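Local coordinates for protein DNA ligase (Aquifex aeolicus, PDB 3QWU) that probably joins nucleic acid strands by way of an enzyme-adenylate intermediate, holding adenosine in its nucleotide pocket and a calcium ion nearby, at residues Ala44-Asp48 against Phe49-Gly53; Ile116-Arg119 against Ile120-Glu123; Glu143-Pro146 against Tyr147-Glu150; Phe191-Glu195 against Glu196-Lys200; Asn257-Leu260 against Arg261-Phe265. One frame throughout, in Å; residues are numbered along the deposited sequence. Where two conformers were deposited one is given.

Contact 1. Residues Ala44-Asp48 against Phe49-Gly53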
# COMPACT_ATOMS: atom_id res chain seq x y z
N ALA A 44 -18.53 -4.54 24.93
CA ALA A 44 -19.98 -4.36 24.87
C ALA A 44 -20.43 -4.24 26.28
O ALA A 44 -20.17 -5.14 27.07
CB ALA A 44 -20.63 -5.56 24.27
N ILE A 45 -21.08 -3.13 26.61
CA ILE A 45 -21.58 -2.87 27.96
C ILE A 45 -23.09 -3.10 27.95
O ILE A 45 -23.82 -2.35 27.32
CB ILE A 45 -21.31 -1.41 28.44
CG1 ILE A 45 -19.81 -1.09 28.34
CG2 ILE A 45 -21.85 -1.20 29.88
CD1 ILE A 45 -19.45 0.38 28.45
N PHE A 46 -23.53 -4.14 28.68
CA PHE A 46 -24.93 -4.41 28.87
C PHE A 46 -25.31 -3.98 30.26
O PHE A 46 -24.45 -3.80 31.11
CB PHE A 46 -25.19 -5.89 28.68
CG PHE A 46 -24.95 -6.37 27.27
CD1 PHE A 46 -25.98 -6.34 26.33
CD2 PHE A 46 -23.70 -6.86 26.89
CE1 PHE A 46 -25.79 -6.80 25.02
CE2 PHE A 46 -23.50 -7.33 25.59
CZ PHE A 46 -24.55 -7.29 24.64
N LYS A 47 -26.59 -3.83 30.52
CA LYS A 47 -27.02 -3.32 31.83
C LYS A 47 -26.54 -4.23 32.97
O LYS A 47 -26.14 -3.74 34.03
CB LYS A 47 -28.54 -3.15 31.87
CG LYS A 47 -29.12 -2.65 33.23
CD LYS A 47 -29.84 -3.78 34.05
CE LYS A 47 -30.00 -3.45 35.56
NZ LYS A 47 -30.03 -4.71 36.36
N ASP A 48 -26.55 -5.54 32.76
CA ASP A 48 -26.27 -6.53 33.82
C ASP A 48 -24.82 -7.00 33.83
O ASP A 48 -24.39 -7.64 34.81
CB ASP A 48 -27.16 -7.79 33.67
CG ASP A 48 -28.63 -7.52 33.91
OD1 ASP A 48 -29.00 -7.14 35.03
OD2 ASP A 48 -29.42 -7.70 32.97
N PHE A 49 -24.09 -6.75 32.74
CA PHE A 49 -22.69 -7.14 32.65
C PHE A 49 -21.94 -6.55 31.46
O PHE A 49 -22.56 -6.08 30.51
CB PHE A 49 -22.54 -8.67 32.58
CG PHE A 49 -23.43 -9.31 31.58
CD1 PHE A 49 -24.67 -9.84 31.98
CD2 PHE A 49 -23.04 -9.40 30.24
CE1 PHE A 49 -25.50 -10.45 31.05
CE2 PHE A 49 -23.86 -10.00 29.30
CZ PHE A 49 -25.09 -10.54 29.68
N ILE A 50 -20.61 -6.58 31.56
CA ILE A 50 -19.74 -6.23 30.46
C ILE A 50 -19.12 -7.50 29.79
O ILE A 50 -18.73 -8.47 30.46
CB ILE A 50 -18.65 -5.24 30.88
CG1 ILE A 50 -19.30 -3.95 31.38
CG2 ILE A 50 -17.69 -4.99 29.67
CD1 ILE A 50 -18.37 -3.06 32.20
N ILE A 51 -19.12 -7.49 28.46
CA ILE A 51 -18.47 -8.53 27.70
C ILE A 51 -17.28 -7.82 27.14
O ILE A 51 -17.42 -6.94 26.28
CB ILE A 51 -19.34 -9.12 26.58
CG1 ILE A 51 -20.73 -9.52 27.10
CG2 ILE A 51 -18.62 -10.33 25.97
CD1 ILE A 51 -20.74 -10.82 27.92
N TRP A 52 -16.11 -8.14 27.67
CA TRP A 52 -14.90 -7.46 27.23
C TRP A 52 -14.59 -7.93 25.82
O TRP A 52 -14.92 -9.06 25.45
CB TRP A 52 -13.72 -7.68 28.19
CG TRP A 52 -13.85 -6.81 29.41
CD1 TRP A 52 -14.57 -7.07 30.55
CD2 TRP A 52 -13.25 -5.53 29.61
NE1 TRP A 52 -14.45 -6.03 31.44
CE2 TRP A 52 -13.65 -5.07 30.89
CE3 TRP A 52 -12.42 -4.72 28.85
CZ2 TRP A 52 -13.23 -3.85 31.40
CZ3 TRP A 52 -12.00 -3.51 29.36
CH2 TRP A 52 -12.41 -3.08 30.61
N GLY A 53 -14.05 -6.99 25.04
CA GLY A 53 -13.57 -7.22 23.69
C GLY A 53 -12.43 -8.22 23.67
O GLY A 53 -11.73 -8.36 24.65
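A44 and I51 face each other as an antiparallel hydrogen-bonded pair, the open end of a beta hairpin whose strand 50-51 is the edge of a four-stranded antiparallel sheet. Both of their backbone bonds are nearly straight: A44 N gives to I51 O over 3.0 Å, and I51 N returns one to A44 O. The methyl of A44 shares its side of the sheet with I51, and L98 of strand 94-98 packs against both. I45 belongs to the other side, as half of a non-hydrogen-bonded pair with I50; the two side chains lie alongside and point the same way, I45 CG2 resting 4.0 Å from I50 CG1. At F46 the hairpin closes. F46 N donates to F49 O over 2.8 Å, and the return bond from F49 N to F46 O is weak at 3.4 Å. The F46 ring packs obliquely against the F49 ring, with planes 42° apart. K47 and D48 make the turn itself, K47 NZ reaching D48 OD1 at 3.0 Å from above the carboxylate plane, while D48 OD2 is hydrogen-bonded to the hydroxyl of Y91. Just past the turn, F49 has CG wedged between its backbone N and carbonyl carbon (chi1 49°), which leaves its ring beside that of F46; K162 makes a cation-pi contact with it. F46 CE2 also touches I51 CG1 at 3.8 Å.

Contact 2. Residues Ile116-Arg119 against Ile120-Glu123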
# COMPACT_ATOMS: atom_id res chain seq x y z
N ILE A 116 -23.19 -25.27 18.23
CA ILE A 116 -22.61 -25.57 19.53
C ILE A 116 -23.72 -25.76 20.57
O ILE A 116 -24.73 -25.05 20.58
CB ILE A 116 -21.64 -24.47 19.98
CG1 ILE A 116 -20.93 -24.89 21.26
CG2 ILE A 116 -22.36 -23.10 20.20
CD1 ILE A 116 -19.91 -23.91 21.74
N ASP A 117 -23.53 -26.75 21.42
CA ASP A 117 -24.42 -27.03 22.53
C ASP A 117 -24.03 -26.10 23.71
O ASP A 117 -22.88 -26.10 24.15
CB ASP A 117 -24.28 -28.53 22.86
CG ASP A 117 -24.93 -28.95 24.18
OD1 ASP A 117 -25.88 -28.27 24.70
OD2 ASP A 117 -24.45 -30.00 24.71
N LEU A 118 -25.01 -25.37 24.23
CA LEU A 118 -24.79 -24.32 25.20
C LEU A 118 -25.27 -24.63 26.64
O LEU A 118 -25.43 -23.71 27.46
CB LEU A 118 -25.38 -23.02 24.66
CG LEU A 118 -24.49 -22.42 23.53
CD1 LEU A 118 -25.14 -21.18 22.90
CD2 LEU A 118 -23.03 -22.09 24.02
N ARG A 119 -25.44 -25.92 26.94
CA ARG A 119 -25.51 -26.46 28.33
C ARG A 119 -24.44 -25.86 29.23
O ARG A 119 -24.72 -25.45 30.34
CB ARG A 119 -25.32 -27.99 28.30
CG ARG A 119 -25.68 -28.77 29.54
CD ARG A 119 -25.66 -30.29 29.26
NE ARG A 119 -24.64 -31.01 30.05
CZ ARG A 119 -23.57 -31.67 29.56
NH1 ARG A 119 -23.32 -31.73 28.25
NH2 ARG A 119 -22.71 -32.28 30.40
N ILE A 120 -23.20 -25.83 28.73
CA ILE A 120 -22.08 -25.18 29.47
C ILE A 120 -22.41 -23.77 30.02
O ILE A 120 -22.09 -23.44 31.15
CB ILE A 120 -20.79 -25.14 28.64
CG1 ILE A 120 -19.65 -24.47 29.41
CG2 ILE A 120 -21.00 -24.36 27.35
CD1 ILE A 120 -18.32 -24.49 28.65
N LEU A 121 -23.10 -22.96 29.24
CA LEU A 121 -23.52 -21.65 29.73
C LEU A 121 -24.66 -21.82 30.75
O LEU A 121 -24.65 -21.19 31.82
CB LEU A 121 -23.94 -20.69 28.56
CG LEU A 121 -22.82 -20.35 27.52
CD1 LEU A 121 -23.30 -19.41 26.41
CD2 LEU A 121 -21.54 -19.78 28.18
N ASP A 122 -25.63 -22.67 30.45
CA ASP A 122 -26.69 -22.92 31.42
C ASP A 122 -26.10 -23.24 32.79
O ASP A 122 -26.61 -22.76 33.81
CB ASP A 122 -27.61 -24.04 30.97
CG ASP A 122 -28.37 -23.69 29.70
OD1 ASP A 122 -28.53 -22.49 29.40
OD2 ASP A 122 -28.78 -24.62 28.98
N GLU A 123 -25.03 -24.04 32.82
CA GLU A 123 -24.42 -24.49 34.07
C GLU A 123 -23.36 -23.53 34.58
O GLU A 123 -23.01 -23.59 35.72
CB GLU A 123 -23.82 -25.90 33.92
CG GLU A 123 -24.91 -26.92 33.51
CD GLU A 123 -24.45 -28.37 33.49
OE1 GLU A 123 -23.26 -28.67 33.66
OE2 GLU A 123 -25.31 -29.24 33.31
O HOH W 1 -22.23 -27.40 26.47
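L118 and L121 make the apolar part of this local contact: their side chains run side by side in the same direction, and L118 CD2 comes within 3.6 Å of L121 CD1. Both have CG anti to the carbonyl carbon (chi1 -74° and -61°), which sends the two branched ends together toward strand 127-134, where L118 meets I129 and L121 meets L127. I120 is buried beside them against L127, F159 and L176.

The backbone bonds mark the start of the helix. L118 O takes a 3.2 Å bond from D122 N and a weak one from L121 N; one residue further on, E123 N donates to R119 O at 2.9 Å. Ahead of the helix, D117 OD1 accepts from R119 N over 3.3 Å, an Asx turn in which the N-H comes from above the carboxylate plane. A water joins D117 O, to which it donates, and I120 N, from which it accepts, so this amide of the first turn has a partner as well.

Charged groups lie on the outer side. R119, bent at chi3, and the extended E123 lie alongside one another, but their ion pair is long, 3.8 Å from R119 NE to E123 OE2, and the guanidinium and carboxylate planes stand 86° apart. E123 OE1 is hydrogen-bonded to the hydroxyl of Y180, and D122 OD1 binds K90 and Y95.

Taken together this is a helix N-terminus, with L118 at the N-cap position and an Asx turn leading in, joining helix 106-115 to helix 119-123 beside the antiparallel sheet of the nucleotidyltransferase-like region.

Contact 3. Residues Glu143-Pro146 against Tyr147-Glu150. With CA (calcium ion), chain D.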
# COMPACT_ATOMS: atom_id res chain seq x y z
N GLU A 143 -12.98 -16.94 2.02
CA GLU A 143 -12.10 -18.11 2.28
C GLU A 143 -12.68 -19.08 3.31
O GLU A 143 -13.42 -18.68 4.22
CB GLU A 143 -10.70 -17.67 2.82
CG GLU A 143 -9.73 -17.01 1.80
CD GLU A 143 -8.31 -16.76 2.39
OE1 GLU A 143 -8.15 -15.84 3.24
OE2 GLU A 143 -7.34 -17.48 1.99
N SER A 144 -12.28 -20.33 3.18
CA SER A 144 -12.65 -21.41 4.09
C SER A 144 -11.40 -22.18 4.48
O SER A 144 -10.50 -22.29 3.67
CB SER A 144 -13.58 -22.38 3.36
OG SER A 144 -14.24 -23.26 4.25
N PRO A 145 -11.35 -22.74 5.70
CA PRO A 145 -10.42 -23.81 5.98
C PRO A 145 -10.80 -25.00 5.12
O PRO A 145 -11.98 -25.21 4.88
CB PRO A 145 -10.67 -24.15 7.44
CG PRO A 145 -11.43 -23.06 7.99
CD PRO A 145 -12.15 -22.38 6.87
N PRO A 146 -9.82 -25.81 4.70
CA PRO A 146 -10.17 -26.92 3.81
C PRO A 146 -11.05 -27.99 4.44
O PRO A 146 -11.78 -28.64 3.71
CB PRO A 146 -8.82 -27.48 3.37
CG PRO A 146 -7.83 -26.95 4.38
CD PRO A 146 -8.36 -25.62 4.76
N TYR A 147 -11.02 -28.15 5.76
CA TYR A 147 -11.74 -29.24 6.42
C TYR A 147 -13.22 -28.91 6.75
O TYR A 147 -13.90 -29.68 7.42
CB TYR A 147 -11.01 -29.64 7.72
CG TYR A 147 -10.54 -28.45 8.56
CD1 TYR A 147 -9.23 -27.96 8.43
CD2 TYR A 147 -11.39 -27.80 9.44
CE1 TYR A 147 -8.80 -26.88 9.14
CE2 TYR A 147 -10.96 -26.72 10.17
CZ TYR A 147 -9.65 -26.25 10.02
OH TYR A 147 -9.19 -25.15 10.74
N VAL A 148 -13.70 -27.74 6.35
CA VAL A 148 -15.11 -27.43 6.48
C VAL A 148 -15.53 -27.38 5.06
O VAL A 148 -15.16 -26.45 4.34
CB VAL A 148 -15.44 -26.06 7.16
CG1 VAL A 148 -16.91 -26.03 7.52
CG2 VAL A 148 -14.62 -25.82 8.34
N LYS A 149 -16.25 -28.40 4.63
CA LYS A 149 -16.61 -28.50 3.22
C LYS A 149 -17.91 -27.75 2.93
O LYS A 149 -18.14 -27.38 1.78
CB LYS A 149 -16.72 -29.97 2.80
CG LYS A 149 -15.39 -30.73 3.03
CD LYS A 149 -15.59 -32.19 3.49
CE LYS A 149 -14.26 -32.98 3.50
NZ LYS A 149 -14.44 -34.50 3.67
N GLU A 150 -18.71 -27.48 3.95
CA GLU A 150 -19.95 -26.76 3.75
C GLU A 150 -20.50 -26.12 5.00
O GLU A 150 -20.08 -26.39 6.11
CB GLU A 150 -21.03 -27.67 3.09
CG GLU A 150 -21.72 -28.67 4.03
CD GLU A 150 -21.15 -30.09 3.92
OE1 GLU A 150 -21.06 -30.62 2.78
OE2 GLU A 150 -20.80 -30.68 4.97
CA CA D . -6.30 -16.39 4.90
O HOH W 2 -5.01 -15.29 6.37
O HOH W 3 -7.56 -14.75 6.02
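Y147 lays its ring over P145 at a type I beta turn, P145 to V148, in the long loop between strands 127-134 and 153-161. From CB, which sits by the carbonyl carbon of P146, the side chain rises with chi1 at 44°, CG lodged between the backbone N and the carbonyl carbon; this folds the ring back above the turn. CD1 begins to pass over P145 CB, and CE1 and CE2 lie nearer to it. At CZ the approach is closest, 3.5 Å to P145 CB. That carbon stands 3.7 Å from the ring centroid and 21° off the normal, a CH-pi contact over one face. The hydroxyl at the tip goes on to bond with OE2 of E79, an adenosine-binding residue, and V81 of the same pocket packs against the side chain. With an alanine in place of the tyrosine, the P145 ring would probably lose its aromatic cover and E79 a hydrogen-bond partner.

The turn itself is loosely closed: the bond from V148 N to P145 O is straight but weak, 3.4 Å long. S144 adds a second donor to that same carbonyl, its OG reaching P145 O at 3.1 Å, tilted from the carbonyl plane. P145 CG also touches V148 CG2 at 4.2 Å, so this proline touches both Y147 and V148.

Ahead of the turn, E143 leads to the metal, which D82 and D239 also bind. Two waters complete the ligands of the calcium ion, and E143 OE1 meets it at 2.5 Å.

Contact 4. Residues Phe191-Glu195 against Glu196-Lys200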
# COMPACT_ATOMS: atom_id res chain seq x y z
N PHE A 191 5.07 -26.55 24.66
CA PHE A 191 6.44 -26.48 24.12
C PHE A 191 7.26 -25.46 24.85
O PHE A 191 6.71 -24.60 25.53
CB PHE A 191 6.43 -26.12 22.62
CG PHE A 191 5.81 -27.18 21.75
CD1 PHE A 191 6.58 -28.24 21.28
CD2 PHE A 191 4.47 -27.13 21.41
CE1 PHE A 191 5.99 -29.24 20.50
CE2 PHE A 191 3.89 -28.10 20.62
CZ PHE A 191 4.65 -29.16 20.16
N THR A 192 8.58 -25.57 24.65
CA THR A 192 9.55 -24.53 25.04
C THR A 192 10.32 -24.10 23.82
O THR A 192 10.36 -24.85 22.82
CB THR A 192 10.61 -25.08 26.05
OG1 THR A 192 11.41 -26.05 25.38
CG2 THR A 192 9.95 -25.73 27.26
N ALA A 193 10.97 -22.93 23.91
CA ALA A 193 11.86 -22.42 22.85
C ALA A 193 13.26 -23.07 22.83
O ALA A 193 14.22 -22.45 22.39
CB ALA A 193 12.01 -20.86 22.93
N SER A 194 13.37 -24.31 23.25
CA SER A 194 14.64 -25.04 23.18
C SER A 194 15.00 -25.46 21.76
O SER A 194 14.25 -25.26 20.83
CB SER A 194 14.54 -26.28 24.06
OG SER A 194 13.24 -26.86 23.91
N GLU A 195 16.17 -26.04 21.58
CA GLU A 195 16.52 -26.57 20.26
C GLU A 195 15.43 -27.55 19.81
O GLU A 195 14.92 -27.43 18.71
CB GLU A 195 17.88 -27.28 20.29
CG GLU A 195 18.69 -27.16 18.98
CD GLU A 195 20.12 -27.80 19.12
OE1 GLU A 195 20.62 -27.91 20.26
OE2 GLU A 195 20.73 -28.16 18.09
N GLU A 196 15.05 -28.48 20.68
CA GLU A 196 14.07 -29.53 20.32
C GLU A 196 12.71 -28.94 20.08
O GLU A 196 12.09 -29.21 19.05
CB GLU A 196 13.95 -30.67 21.36
CG GLU A 196 14.44 -32.04 20.85
CD GLU A 196 14.18 -32.28 19.33
OE1 GLU A 196 13.01 -32.17 18.89
OE2 GLU A 196 15.15 -32.57 18.59
N GLY A 197 12.23 -28.13 21.02
CA GLY A 197 10.96 -27.40 20.82
C GLY A 197 10.90 -26.71 19.46
O GLY A 197 9.94 -26.87 18.68
N ILE A 198 11.96 -26.00 19.13
CA ILE A 198 11.96 -25.27 17.89
C ILE A 198 11.92 -26.20 16.70
O ILE A 198 11.24 -25.88 15.72
CB ILE A 198 13.20 -24.33 17.76
CG1 ILE A 198 13.14 -23.22 18.82
CG2 ILE A 198 13.32 -23.74 16.35
CD1 ILE A 198 11.90 -22.33 18.71
N LYS A 199 12.62 -27.33 16.75
CA LYS A 199 12.59 -28.22 15.59
C LYS A 199 11.14 -28.69 15.38
O LYS A 199 10.65 -28.69 14.26
CB LYS A 199 13.52 -29.41 15.70
CG LYS A 199 14.92 -29.23 15.05
CD LYS A 199 15.97 -28.44 15.93
CE LYS A 199 17.43 -29.00 15.85
NZ LYS A 199 17.79 -29.97 16.99
N LYS A 200 10.45 -29.04 16.46
CA LYS A 200 9.10 -29.61 16.34
C LYS A 200 8.09 -28.57 15.85
O LYS A 200 7.30 -28.83 14.92
CB LYS A 200 8.66 -30.21 17.65
CG LYS A 200 9.58 -31.34 18.12
CD LYS A 200 9.20 -31.80 19.54
CE LYS A 200 10.36 -32.45 20.23
NZ LYS A 200 10.02 -32.88 21.63
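E195, the residue most covered here, runs alongside K199 one helical turn on. Both side chains point the same way, and K199, bent at three successive torsions, curls back until CD is 3.1 Å from E195 O. Its NZ then lies 3.6 Å from E195 OE2, a long salt bridge, and equally near E195 CG. Beneath them the backbone bond is firmer, K199 N giving to E195 O over 3.0 Å.

F191, next in buried area, comes from the end of strand 187-191. With CG anti to its carbonyl carbon (chi1 -66°), the ring leans obliquely to the helix, and CE1 rests 4.0 Å from K200 CB.

G197 is the third. Its CA passes T192 O at 3.3 Å in a CA-H...O contact, so close that a side chain pointing that way would run into the carbonyl. Its N is the target of the N-cap: S194 OG accepts it in a weak bond of 3.3 Å, while S194 O takes I198 N at 2.9 Å to begin the helical pattern. S194 N in turn gives a weak bond to T192 OG1.

The contact thus turns the chain from edge strand 187-191 into helix 195-210. F191 packs on F75 and V77 of strand 75-80 and on I201 and I204 of the helix, and I198 meets helix 63-70, whose R68 also binds A193 O.

Contact 5. Residues Asn257-Leu260 against Arg261-Phe265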
# COMPACT_ATOMS: atom_id res chain seq x y z
N ASN A 257 3.72 -4.92 5.23
CA ASN A 257 3.42 -5.88 6.28
C ASN A 257 3.31 -7.30 5.80
O ASN A 257 3.98 -8.17 6.32
CB ASN A 257 2.16 -5.48 7.02
CG ASN A 257 2.13 -6.04 8.39
OD1 ASN A 257 1.69 -7.17 8.61
ND2 ASN A 257 2.64 -5.25 9.34
N ARG A 258 2.46 -7.56 4.81
CA ARG A 258 2.32 -8.94 4.33
C ARG A 258 3.53 -9.44 3.51
O ARG A 258 3.87 -10.61 3.53
CB ARG A 258 0.98 -9.14 3.65
CG ARG A 258 -0.11 -9.67 4.65
CD ARG A 258 -1.50 -9.53 4.14
NE ARG A 258 -2.49 -9.75 5.21
CZ ARG A 258 -2.87 -8.84 6.09
NH1 ARG A 258 -2.40 -7.59 6.07
NH2 ARG A 258 -3.76 -9.20 7.03
N ILE A 259 4.21 -8.50 2.85
CA ILE A 259 5.43 -8.79 2.13
C ILE A 259 6.58 -9.08 3.08
O ILE A 259 7.32 -10.04 2.88
CB ILE A 259 5.80 -7.64 1.17
CG1 ILE A 259 4.73 -7.56 0.07
CG2 ILE A 259 7.15 -7.87 0.58
CD1 ILE A 259 4.46 -6.17 -0.43
N LEU A 260 6.75 -8.22 4.09
CA LEU A 260 7.72 -8.49 5.14
C LEU A 260 7.48 -9.85 5.80
O LEU A 260 8.42 -10.47 6.26
CB LEU A 260 7.75 -7.37 6.20
CG LEU A 260 8.71 -6.21 5.83
CD1 LEU A 260 8.66 -5.01 6.78
CD2 LEU A 260 10.07 -6.76 5.77
N ARG A 261 6.25 -10.30 5.92
CA ARG A 261 6.03 -11.64 6.48
C ARG A 261 6.65 -12.70 5.58
O ARG A 261 7.31 -13.59 6.04
CB ARG A 261 4.57 -11.94 6.66
CG ARG A 261 3.94 -11.23 7.83
CD ARG A 261 2.37 -11.41 7.71
NE ARG A 261 1.60 -10.30 8.28
CZ ARG A 261 0.29 -10.27 8.33
NH1 ARG A 261 -0.44 -11.28 7.85
NH2 ARG A 261 -0.29 -9.25 8.89
N LEU A 262 6.44 -12.57 4.28
CA LEU A 262 6.99 -13.51 3.32
C LEU A 262 8.51 -13.35 3.25
O LEU A 262 9.23 -14.32 3.30
CB LEU A 262 6.36 -13.31 1.95
CG LEU A 262 6.83 -14.25 0.82
CD1 LEU A 262 6.34 -15.69 1.00
CD2 LEU A 262 6.37 -13.70 -0.52
N VAL A 263 8.99 -12.11 3.20
CA VAL A 263 10.42 -11.92 3.10
C VAL A 263 11.17 -12.43 4.32
O VAL A 263 12.20 -13.09 4.16
CB VAL A 263 10.81 -10.44 2.84
CG1 VAL A 263 12.31 -10.32 2.76
CG2 VAL A 263 10.23 -9.99 1.54
N LEU A 264 10.68 -12.17 5.51
CA LEU A 264 11.36 -12.68 6.72
C LEU A 264 11.32 -14.20 6.92
O LEU A 264 12.24 -14.74 7.51
CB LEU A 264 10.93 -11.91 7.98
CG LEU A 264 11.44 -10.45 7.94
CD1 LEU A 264 10.71 -9.64 8.94
CD2 LEU A 264 12.93 -10.41 8.19
N PHE A 265 10.28 -14.87 6.41
CA PHE A 265 10.24 -16.32 6.34
C PHE A 265 11.31 -16.79 5.37
O PHE A 265 12.07 -17.67 5.67
CB PHE A 265 8.85 -16.79 5.91
CG PHE A 265 8.77 -18.27 5.51
CD1 PHE A 265 8.72 -19.24 6.47
CD2 PHE A 265 8.72 -18.65 4.17
CE1 PHE A 265 8.66 -20.60 6.09
CE2 PHE A 265 8.64 -19.96 3.78
CZ PHE A 265 8.61 -20.96 4.73
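R261 reaches back along helix 254-269 to N257, one turn earlier, and grips its side-chain oxygen with two N-H groups. R261 NH2 donates to N257 OD1 over 2.9 Å, and R261 NE adds a weak bond of 3.1 Å. The arginine is extended from CG to NE, its CG anti to the carbonyl carbon, whereas the asparagine has CG opposite its backbone N (chi1 -155°), turning the amide to meet it. The two planes stand 86° apart.

R258 lies alongside, pointing the same way. Its CG covers one face of the R261 guanidinium, 3.6 Å from NH1, while R261 NH2 sits over the centre of the R258 guanidinium, the planes 47° apart. R258 NE has a long, weak ion pair with D239; R261 NH1 bonds to N236. Replacing R261 with a leucine would probably leave the side-chain oxygens of N257 and N236 without these donors and uncover the R258 side chain.

On the apolar face I259 CG2 meets V263 CG2 at 3.9 Å, above a backbone bond from V263 N to I259 O of 2.7 Å. L260 and L264 pair more loosely, L260 CD2 4.3 Å from L264 CD1.

Around it, F61 touches N257, L260, R261 and L264, and L262 packs on helix 276-299. I259, L260, V263 and L264 press against L289, L358, I293 and L362 of the second subunit, making this helix part of the dimer interface.

The five contacts follow one another along the chain and none touches another. Contact 3 lies nearest the bound ligands: it supplies a calcium ligand, and its Y147 side chain is about 8 Å from the adenosine. Contact 5 approaches the same metal from the C-terminal region, its R258 side chain about 8 Å from the calcium ion, and the nearest atoms of contacts 3 and 5 are about 9 Å apart. Contacts 1 and 4 are more remote, I51 and F191 each having side chains about 13 Å from the adenosine. Contact 2 lies away from the annotated sites, though its nearest atoms come within about 9 Å of contact 1.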